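Putative platelet activating factor (Streptococcus pneumoniae, PDB 2HSJ) is of uncharacterised function but probably acts as an ester hydrolase of the GDSL-like lipase/acylhydrolase family, within the SGNH clan. Local coordinates at residues F90-T95 with K128-L133. Numbering follows the deposited sequence.
Sequences FLLIGT and KLLSIL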
loop_
_atom_site.group_PDB
_atom_site.type_symbol
_atom_site.label_atom_id
_atom_site.label_comp_id
_atom_site.label_asym_id
_atom_site.label_seq_id
_atom_site.Cartn_x
_atom_site.Cartn_y
_atom_site.Cartn_z
ATOM N N PHE D 90 -15.688 -10.810 -0.025
ATOM C CA PHE D 90 -16.139 -11.944 0.792
ATOM C C PHE D 90 -17.427 -11.517 1.447
ATOM O O PHE D 90 -17.480 -10.459 2.077
ATOM C CB PHE D 90 -15.112 -12.291 1.859
ATOM C CG PHE D 90 -13.988 -13.142 1.360
ATOM C CD1 PHE D 90 -13.229 -12.780 0.258
ATOM C CD2 PHE D 90 -13.719 -14.351 1.992
ATOM C CE1 PHE D 90 -12.201 -13.595 -0.182
ATOM C CE2 PHE D 90 -12.702 -15.174 1.553
ATOM C CZ PHE D 90 -11.939 -14.801 0.463
ATOM N N LEU D 91 -18.461 -12.338 1.311
ATOM C CA LEU D 91 -19.767 -12.015 1.828
ATOM C C LEU D 91 -20.212 -13.097 2.820
ATOM O O LEU D 91 -20.363 -14.270 2.463
ATOM C CB LEU D 91 -20.744 -11.918 0.661
ATOM C CG LEU D 91 -22.161 -11.569 1.027
ATOM C CD1 LEU D 91 -22.215 -10.287 1.847
ATOM C CD2 LEU D 91 -22.968 -11.456 -0.285
ATOM N N LEU D 92 -20.462 -12.672 4.063
ATOM C CA LEU D 92 -20.938 -13.566 5.112
ATOM C C LEU D 92 -22.176 -12.915 5.696
ATOM O O LEU D 92 -22.105 -11.933 6.457
ATOM C CB LEU D 92 -19.896 -13.807 6.234
ATOM C CG LEU D 92 -20.397 -14.706 7.375
ATOM C CD1 LEU D 92 -20.916 -16.087 6.859
ATOM C CD2 LEU D 92 -19.265 -14.888 8.351
ATOM N N ILE D 93 -23.331 -13.470 5.357
ATOM C CA ILE D 93 -24.582 -12.881 5.793
ATOM C C ILE D 93 -25.676 -13.912 5.695
ATOM O O ILE D 93 -25.581 -14.846 4.887
ATOM C CB ILE D 93 -24.911 -11.592 4.960
ATOM C CG1 ILE D 93 -25.977 -10.734 5.678
ATOM C CG2 ILE D 93 -25.246 -11.949 3.496
ATOM C CD1 ILE D 93 -25.991 -9.316 5.223
ATOM N N GLY D 94 -26.694 -13.740 6.548
ATOM C CA GLY D 94 -27.870 -14.585 6.507
ATOM C C GLY D 94 -28.254 -15.124 7.861
ATOM O O GLY D 94 -29.430 -15.432 8.053
ATOM N N THR D 95 -27.313 -15.242 8.807
ATOM C CA THR D 95 -27.678 -15.826 10.113
ATOM C C THR D 95 -28.760 -15.004 10.797
ATOM O O THR D 95 -29.570 -15.554 11.534
ATOM C CB THR D 95 -26.469 -16.107 11.040
ATOM O OG1 THR D 95 -26.858 -17.051 12.065
ATOM C CG2 THR D 95 -25.918 -14.830 11.684
ATOM N N LYS D 128 -16.944 -14.149 -3.117
ATOM C CA LYS D 128 -16.846 -15.410 -2.379
ATOM C C LYS D 128 -18.002 -15.414 -1.395
ATOM O O LYS D 128 -18.022 -14.633 -0.436
ATOM C CB LYS D 128 -15.484 -15.490 -1.674
ATOM C CG LYS D 128 -14.298 -15.270 -2.617
ATOM C CD LYS D 128 -14.284 -16.368 -3.700
ATOM C CE LYS D 128 -13.160 -16.179 -4.706
ATOM N NZ LYS D 128 -13.239 -17.204 -5.815
ATOM N N LEU D 129 -18.989 -16.265 -1.668
ATOM C CA LEU D 129 -20.200 -16.293 -0.842
ATOM C C LEU D 129 -20.031 -17.398 0.208
ATOM O O LEU D 129 -20.067 -18.602 -0.112
ATOM C CB LEU D 129 -21.433 -16.564 -1.718
ATOM C CG LEU D 129 -22.807 -16.706 -1.042
ATOM C CD1 LEU D 129 -23.209 -15.408 -0.275
ATOM C CD2 LEU D 129 -23.854 -17.087 -2.107
ATOM N N LEU D 130 -19.830 -16.975 1.453
ATOM C CA LEU D 130 -19.523 -17.939 2.493
ATOM C C LEU D 130 -20.774 -18.682 2.913
ATOM O O LEU D 130 -21.859 -18.106 3.004
ATOM C CB LEU D 130 -18.907 -17.247 3.725
ATOM C CG LEU D 130 -17.388 -17.098 3.646
ATOM C CD1 LEU D 130 -16.895 -16.257 2.447
ATOM C CD2 LEU D 130 -16.940 -16.498 4.983
ATOM N N SER D 131 -20.607 -19.953 3.255
ATOM C CA SER D 131 -21.664 -20.639 3.975
ATOM C C SER D 131 -21.976 -19.877 5.267
ATOM O O SER D 131 -21.059 -19.442 5.965
ATOM C CB SER D 131 -21.180 -22.048 4.314
ATOM O OG SER D 131 -20.034 -21.978 5.130
ATOM N N ILE D 132 -23.256 -19.756 5.615
ATOM C CA ILE D 132 -23.627 -19.326 6.962
ATOM C C ILE D 132 -23.000 -20.290 7.977
ATOM O O ILE D 132 -23.011 -21.507 7.802
ATOM C CB ILE D 132 -25.163 -19.299 7.106
ATOM C CG1 ILE D 132 -25.774 -18.333 6.079
ATOM C CG2 ILE D 132 -25.580 -19.005 8.551
ATOM C CD1 ILE D 132 -27.303 -18.453 5.923
ATOM N N LEU D 133 -22.450 -19.738 9.058
ATOM C CA LEU D 133 -21.716 -20.569 10.002
ATOM C C LEU D 133 -22.662 -21.358 10.916
ATOM O O LEU D 133 -23.809 -20.948 11.121
ATOM C CB LEU D 133 -20.772 -19.710 10.845
ATOM C CG LEU D 133 -19.895 -18.707 10.102
ATOM C CD1 LEU D 133 -18.904 -18.060 11.071
ATOM C CD2 LEU D 133 -19.161 -19.391 8.999
HETATM O O HOH W 1 -22.878 -15.408 3.186
HETATM O O HOH W 2 -24.478 -18.401 12.049
#
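With chi1 of -82°, the Phe90 ring is placed anti to its own carbonyl carbon and turns one face to Lys128, whose own chi1 (-53°) sets CG over that face. Lys128 CB sits over the ring centre in a CH-pi contact, 3.9 Å from the centroid, and CG continues toward the rim, 3.6 Å from Phe90 CE1. The bend at chi2 (-62°) then carries CD and the rest of the lysine off the ring, and NZ ends in a salt bridge with Glu171; Phe39 stacks on the Phe90 ring from the adjoining strand. Leu130 CD1 approaches the same ring obliquely at CD2. On the sheet face of Leu91 and Leu129, the two leucines run alongside each other in the same sense, with Leu91 CD2 4.0 Å from Leu129 CD1.

Two backbone hydrogen bonds of 2.9 Å, Leu91 N to Lys128 O and Leu130 N to Leu91 O, fix the parallel register. Where the strands diverge, a water takes over: it accepts from Ile93 N and lies within hydrogen-bonding distance of both Leu91 O and Leu130 O, to which it can donate. Farther along, Leu92 CD1 rests 3.9 Å from Leu130 CB, while Ile132 CD1 fills the place beside Gly94 CA, at 4.0 Å. A second water links Thr95 OG1 to Leu133 O.

Gly94 occupies the N-cap position of the helix that begins at Thr95. Adjacent interior strands of a parallel sheet, 88-92 and 126-130, connected through helices 95-99 and 104-121 and opening into loops at their C-terminal ends, are characteristic of the alpha/beta SGNH-hydrolase fold.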